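Local coordinates for ABC transporter substrate-binding protein (Staphylococcus aureus subsp. aureus NCTC 8325, PDB 3UN6) that probably serves as the ligand-binding component of an ABC-type import system, and binds zinc, though its physiological substrate remains unknown, at residues Q34-I39 with K64-L69; M126-F131 with K206-G211. All coordinates share one frame; numbering follows the deposited sequence.

Contact 1: residues Q34-I39 with K64-L69; sequences QQVIKI and KYKLEL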
loop_
_atom_site.group_PDB
_atom_site.type_symbol
_atom_site.label_atom_id
_atom_site.label_comp_id
_atom_site.label_asym_id
_atom_site.label_seq_id
_atom_site.Cartn_x
_atom_site.Cartn_y
_atom_site.Cartn_z
ATOM N N GLN A 34 -8.546 24.902 15.127
ATOM C CA GLN A 34 -7.255 24.563 14.416
ATOM C C GLN A 34 -7.455 23.656 13.181
ATOM O O GLN A 34 -8.298 22.754 13.194
ATOM C CB GLN A 34 -6.245 23.942 15.393
ATOM C CG GLN A 34 -6.693 22.649 16.019
ATOM C CD GLN A 34 -5.902 22.277 17.262
ATOM O OE1 GLN A 34 -5.603 21.111 17.480
ATOM N NE2 GLN A 34 -5.565 23.269 18.084
ATOM N N GLN A 35 -6.655 23.922 12.141
ATOM C CA GLN A 35 -6.689 23.241 10.838
ATOM C C GLN A 35 -6.874 21.710 10.876
ATOM O O GLN A 35 -6.093 20.992 11.501
ATOM C CB GLN A 35 -5.387 23.563 10.091
ATOM C CG GLN A 35 -5.274 23.039 8.675
ATOM C CD GLN A 35 -6.092 23.822 7.673
ATOM O OE1 GLN A 35 -6.860 24.717 8.026
ATOM N NE2 GLN A 35 -5.923 23.489 6.402
ATOM N N VAL A 36 -7.891 21.232 10.165
ATOM C CA VAL A 36 -8.200 19.814 10.083
ATOM C C VAL A 36 -7.624 19.229 8.798
ATOM O O VAL A 36 -7.860 19.760 7.719
ATOM C CB VAL A 36 -9.730 19.570 10.075
ATOM C CG1 VAL A 36 -10.034 18.074 9.974
ATOM C CG2 VAL A 36 -10.385 20.177 11.323
ATOM N N ILE A 37 -6.840 18.169 8.928
ATOM C CA ILE A 37 -6.297 17.468 7.777
ATOM C C ILE A 37 -7.036 16.152 7.723
ATOM O O ILE A 37 -7.025 15.400 8.698
ATOM C CB ILE A 37 -4.784 17.181 7.912
ATOM C CG1 ILE A 37 -4.018 18.475 8.185
ATOM C CG2 ILE A 37 -4.261 16.520 6.661
ATOM C CD1 ILE A 37 -2.532 18.278 8.398
ATOM N N LYS A 38 -7.699 15.896 6.600
ATOM C CA LYS A 38 -8.424 14.634 6.376
ATOM C C LYS A 38 -7.602 13.736 5.470
ATOM O O LYS A 38 -7.304 14.107 4.317
ATOM C CB LYS A 38 -9.757 14.870 5.670
ATOM C CG LYS A 38 -10.893 15.455 6.455
ATOM C CD LYS A 38 -12.173 15.339 5.560
ATOM C CE LYS A 38 -13.487 15.618 6.270
ATOM N NZ LYS A 38 -13.753 17.050 6.548
ATOM N N ILE A 39 -7.273 12.543 5.942
ATOM C CA ILE A 39 -6.449 11.637 5.168
ATOM C C ILE A 39 -7.151 10.327 4.997
ATOM O O ILE A 39 -7.632 9.720 5.981
ATOM C CB ILE A 39 -5.088 11.345 5.845
ATOM C CG1 ILE A 39 -4.303 12.626 6.135
ATOM C CG2 ILE A 39 -4.262 10.374 4.992
ATOM C CD1 ILE A 39 -3.787 13.391 4.924
ATOM N N LYS A 64 -0.635 20.802 16.682
ATOM C CA LYS A 64 -0.601 21.853 15.659
ATOM C C LYS A 64 -1.693 21.751 14.569
ATOM O O LYS A 64 -1.878 22.682 13.792
ATOM C CB LYS A 64 0.793 21.900 15.018
ATOM C CG LYS A 64 1.894 22.241 16.016
ATOM C CD LYS A 64 3.261 22.341 15.366
ATOM C CE LYS A 64 4.315 22.764 16.383
ATOM N NZ LYS A 64 5.660 22.908 15.760
ATOM N N TYR A 65 -2.404 20.631 14.526
ATOM C CA TYR A 65 -3.461 20.395 13.540
ATOM C C TYR A 65 -4.341 19.275 14.098
ATOM O O TYR A 65 -4.030 18.695 15.148
ATOM C CB TYR A 65 -2.852 19.967 12.187
ATOM C CG TYR A 65 -1.981 18.717 12.294
ATOM C CD1 TYR A 65 -2.463 17.466 11.945
ATOM C CD2 TYR A 65 -0.689 18.794 12.807
ATOM C CE1 TYR A 65 -1.660 16.319 12.085
ATOM C CE2 TYR A 65 0.108 17.662 12.955
ATOM C CZ TYR A 65 -0.375 16.441 12.598
ATOM O OH TYR A 65 0.435 15.340 12.766
ATOM N N LYS A 66 -5.451 19.008 13.422
ATOM C CA LYS A 66 -6.326 17.895 13.763
ATOM C C LYS A 66 -6.234 16.920 12.594
ATOM O O LYS A 66 -6.226 17.325 11.421
ATOM C CB LYS A 66 -7.772 18.326 13.935
ATOM C CG LYS A 66 -8.013 19.309 15.043
ATOM C CD LYS A 66 -9.496 19.624 15.164
ATOM C CE LYS A 66 -9.730 20.729 16.170
ATOM N NZ LYS A 66 -11.160 21.120 16.270
ATOM N N LEU A 67 -6.149 15.640 12.911
ATOM C CA LEU A 67 -6.037 14.610 11.909
ATOM C C LEU A 67 -7.302 13.766 11.914
ATOM O O LEU A 67 -7.648 13.139 12.927
ATOM C CB LEU A 67 -4.801 13.747 12.191
ATOM C CG LEU A 67 -4.463 12.595 11.238
ATOM C CD1 LEU A 67 -4.361 13.074 9.790
ATOM C CD2 LEU A 67 -3.175 11.935 11.684
ATOM N N GLU A 68 -8.012 13.779 10.793
ATOM C CA GLU A 68 -9.206 12.961 10.639
ATOM C C GLU A 68 -8.868 11.876 9.637
ATOM O O GLU A 68 -8.473 12.175 8.499
ATOM C CB GLU A 68 -10.407 13.781 10.158
ATOM C CG GLU A 68 -11.590 12.904 9.724
ATOM C CD GLU A 68 -12.878 13.679 9.479
ATOM O OE1 GLU A 68 -13.803 13.102 8.852
ATOM O OE2 GLU A 68 -12.975 14.857 9.909
ATOM N N LEU A 69 -8.991 10.620 10.066
ATOM C CA LEU A 69 -8.705 9.487 9.204
ATOM C C LEU A 69 -10.027 8.972 8.607
ATOM O O LEU A 69 -10.928 8.552 9.325
ATOM C CB LEU A 69 -7.999 8.394 9.995
ATOM C CG LEU A 69 -6.666 8.767 10.639
ATOM C CD1 LEU A 69 -6.172 7.596 11.481
ATOM C CD2 LEU A 69 -5.624 9.154 9.596
#
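Gln34 meets Lys66 where two neighbouring parallel strands of a beta-alpha-beta unit begin, a right-angled crossing in which Gln34 CG lies 3.6 Å from Lys66 CE. Helix 48-58 makes the crossover between the strands, and 66-71 is the outermost strand on this side of the sheet. Gln35 gives the first rung: its carbonyl O accepts from Lys66 N. At Val36, CG2 rests against the aliphatic run of Lys66, 4.0 Å from CD. Ile37 then bonds both ways, its N donating to Lys66 O in an almost straight bond (2.7 Å, 179°) and its O accepting from Glu68 N. On the buried face its CD1 approaches Tyr65 CD1 to 3.6 Å; chi1 of 58° places CG between the backbone N and the carbonyl carbon of Tyr65, and the hydroxyl is held by Asp243 of helix 234-250. Lys38, on the other face with Val36, runs beside Glu68, both chains heading in one direction, yet NZ is 4.1 Å from Glu68 OE2, too far for a salt bridge. Ile39 is again on the Ile37 face, against Leu50 of helix 48-58; its CG1 packs 3.7 Å from Leu67 CD1, while its N donates to Glu68 O at 2.8 Å.

Contact 2: residues M126-F131 with K206-G211; sequences MHLNEF and KTLKHG
Phe131 presents a ring edge to Leu208, whose CD1 sits near the ring plane, 4.1 Å from CE2; also in plane at the edge is Leu128 O, from the phenylalanine's own segment. Beyond the two segments Tyr138 meets the same ring edge-to-face. The other flat group, the imidazole of His127, was modelled in two conformers; in one of them it lies near Lys206 NZ, an approach that remains doubtful. Phe131 and His127 belong to the loop between strands 112-122 and 138-142, which packs against strand 206-210 at a classic beta bulge, where Leu208 and Lys209 both face Ile120 of strand 112-122.

At this bulge two successive residues, Leu208 and Lys209, both meet Leu128. The side chains of Leu208 and Leu128 run antiparallel past one another, CB of the former 4.2 Å from CD2 of the latter. Leu128 CD1 goes further, reaching the backbone O of Leu208. Lys209 crosses this leucine at about a right angle: a bend at chi2 (70°) brings its aliphatic chain round, and CD comes to 3.7 Å from Leu128 CD1. Apolar carbon thus makes up much of the meeting.

The polar component is slight. Lys206 runs out fully extended, with CG opposite its backbone N (chi1 174°), and NZ makes a weak hydrogen bond of 3.2 Å to the carbonyl O of selenomethionine 126 (Met126). That same oxygen has Leu208 CD2 at 3.7 Å. Within the loop, helical backbone angles at 128-130 go with a tight turn in which Glu130 N donates to His127 O. The side chain of Glu130 folds back over this turn, and His127 N donates to Glu130 OE1 on the anti side, 23° out of the carboxylate plane, at 2.7 Å.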
loop_
_atom_site.group_PDB
_atom_site.type_symbol
_atom_site.label_atom_id
_atom_site.label_comp_id
_atom_site.label_asym_id
_atom_site.label_seq_id
_atom_site.Cartn_x
_atom_site.Cartn_y
_atom_site.Cartn_z
HETATM N N MSE A 126 -2.130 -25.798 -2.918
HETATM C CA MSE A 126 -1.484 -25.547 -4.199
HETATM C C MSE A 126 0.019 -25.380 -3.971
HETATM O O MSE A 126 0.434 -24.897 -2.933
HETATM C CB MSE A 126 -2.103 -24.295 -4.820
HETATM C CG MSE A 126 -1.690 -23.961 -6.214
HETATM SE SE MSE A 126 -2.786 -22.437 -6.797
HETATM C CE MSE A 126 -4.462 -23.402 -7.077
ATOM N N HIS A 127 0.821 -25.821 -4.932
ATOM C CA HIS A 127 2.272 -25.690 -4.844
ATOM C C HIS A 127 2.724 -24.851 -6.028
ATOM O O HIS A 127 2.115 -24.903 -7.089
ATOM C CB HIS A 127 2.940 -27.062 -4.892
ATOM C CG HIS A 127 2.360 -28.053 -3.928
ATOM N ND1 HIS A 127 2.703 -28.084 -2.593
ATOM C CD2 HIS A 127 1.471 -29.059 -4.110
ATOM C CE1 HIS A 127 2.043 -29.058 -1.993
ATOM N NE2 HIS A 127 1.290 -29.667 -2.891
ATOM N N LEU A 128 3.788 -24.076 -5.853
ATOM C CA LEU A 128 4.302 -23.242 -6.950
ATOM C C LEU A 128 4.608 -24.049 -8.225
ATOM O O LEU A 128 4.520 -23.509 -9.334
ATOM C CB LEU A 128 5.522 -22.444 -6.506
ATOM C CG LEU A 128 5.133 -21.244 -5.656
ATOM C CD1 LEU A 128 6.348 -20.611 -4.978
ATOM C CD2 LEU A 128 4.387 -20.232 -6.531
ATOM N N ASN A 129 4.931 -25.340 -8.060
ATOM C CA ASN A 129 5.197 -26.244 -9.186
ATOM C C ASN A 129 3.922 -26.630 -9.929
ATOM O O ASN A 129 3.977 -27.275 -10.960
ATOM C CB ASN A 129 5.859 -27.524 -8.694
ATOM C CG ASN A 129 7.166 -27.271 -7.975
ATOM O OD1 ASN A 129 7.540 -28.024 -7.075
ATOM N ND2 ASN A 129 7.862 -26.202 -8.353
ATOM N N GLU A 130 2.777 -26.247 -9.389
ATOM C CA GLU A 130 1.487 -26.563 -9.990
ATOM C C GLU A 130 1.373 -25.785 -11.297
ATOM O O GLU A 130 0.865 -26.292 -12.285
ATOM C CB GLU A 130 0.337 -26.108 -9.073
ATOM C CG GLU A 130 -0.732 -27.152 -8.825
ATOM C CD GLU A 130 -0.299 -28.159 -7.763
ATOM O OE1 GLU A 130 0.408 -27.755 -6.818
ATOM O OE2 GLU A 130 -0.682 -29.344 -7.856
ATOM N N PHE A 131 1.868 -24.549 -11.283
ATOM C CA PHE A 131 1.753 -23.659 -12.438
ATOM C C PHE A 131 2.536 -24.128 -13.670
ATOM O O PHE A 131 3.727 -24.427 -13.588
ATOM C CB PHE A 131 2.168 -22.241 -12.049
ATOM C CG PHE A 131 1.314 -21.637 -10.965
ATOM C CD1 PHE A 131 0.115 -21.008 -11.277
ATOM C CD2 PHE A 131 1.701 -21.702 -9.637
ATOM C CE1 PHE A 131 -0.680 -20.453 -10.278
ATOM C CE2 PHE A 131 0.917 -21.141 -8.634
ATOM C CZ PHE A 131 -0.274 -20.518 -8.952
ATOM N N LYS A 206 -3.644 -20.370 0.838
ATOM C CA LYS A 206 -2.270 -20.743 1.169
ATOM C C LYS A 206 -1.323 -19.647 0.717
ATOM O O LYS A 206 -1.473 -19.114 -0.390
ATOM C CB LYS A 206 -1.900 -22.069 0.485
ATOM C CG LYS A 206 -0.429 -22.489 0.659
ATOM C CD LYS A 206 -0.173 -23.895 0.113
ATOM C CE LYS A 206 1.286 -24.338 0.317
ATOM N NZ LYS A 206 1.483 -25.787 -0.014
ATOM N N THR A 207 -0.363 -19.296 1.571
ATOM C CA THR A 207 0.632 -18.279 1.232
ATOM C C THR A 207 1.678 -18.893 0.327
ATOM O O THR A 207 2.424 -19.779 0.746
ATOM C CB THR A 207 1.323 -17.703 2.467
ATOM O OG1 THR A 207 0.335 -17.163 3.353
ATOM C CG2 THR A 207 2.315 -16.586 2.060
ATOM N N LEU A 208 1.718 -18.449 -0.920
ATOM C CA LEU A 208 2.682 -18.987 -1.874
ATOM C C LEU A 208 3.997 -18.233 -1.852
ATOM O O LEU A 208 5.049 -18.843 -1.978
ATOM C CB LEU A 208 2.115 -18.964 -3.284
ATOM C CG LEU A 208 0.898 -19.858 -3.505
ATOM C CD1 LEU A 208 0.364 -19.633 -4.895
ATOM C CD2 LEU A 208 1.295 -21.299 -3.287
ATOM N N LYS A 209 3.945 -16.918 -1.653
ATOM C CA LYS A 209 5.153 -16.117 -1.718
ATOM C C LYS A 209 4.961 -14.770 -1.022
ATOM O O LYS A 209 3.855 -14.227 -1.001
ATOM C CB LYS A 209 5.427 -15.870 -3.216
ATOM C CG LYS A 209 6.844 -15.902 -3.650
ATOM C CD LYS A 209 7.379 -17.297 -3.595
ATOM C CE LYS A 209 8.789 -17.377 -4.119
ATOM N NZ LYS A 209 9.362 -18.744 -3.893
ATOM N N HIS A 210 6.014 -14.260 -0.396
ATOM C CA HIS A 210 5.987 -12.907 0.112
ATOM C C HIS A 210 6.572 -12.008 -0.988
ATOM O O HIS A 210 7.380 -12.452 -1.792
ATOM C CB HIS A 210 6.728 -12.781 1.450
ATOM C CG HIS A 210 5.908 -13.233 2.615
ATOM N ND1 HIS A 210 6.054 -14.470 3.200
ATOM C CD2 HIS A 210 4.879 -12.631 3.260
ATOM C CE1 HIS A 210 5.172 -14.602 4.174
ATOM N NE2 HIS A 210 4.446 -13.500 4.230
ATOM N N GLY A 211 6.139 -10.758 -1.047
ATOM C CA GLY A 211 6.653 -9.830 -2.060
ATOM C C GLY A 211 8.169 -9.800 -2.061
ATOM O O GLY A 211 8.794 -9.769 -3.118
#

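How the contacts relate
The two contacts lie on opposite sides of the chain's centre, 42 Å apart between centres and about 24 Å between nearest atoms, so neither touches the other. Contact 1 pairs two strands of one sheet, while contact 2 sets a loop against a strand of the other, an arrangement consistent with the two-lobed architecture of periplasmic-binding-protein relatives. In contact 1 the side chain of Ile39 is about 13 Å from a bound zinc ion, about 11 Å from the side chain of Cys221 and about 12 Å from that of His46, both zinc ligands. Contact 2 is away from the zinc site, at the surface. Along the chain, both segments of contact 1 come before either segment of contact 2.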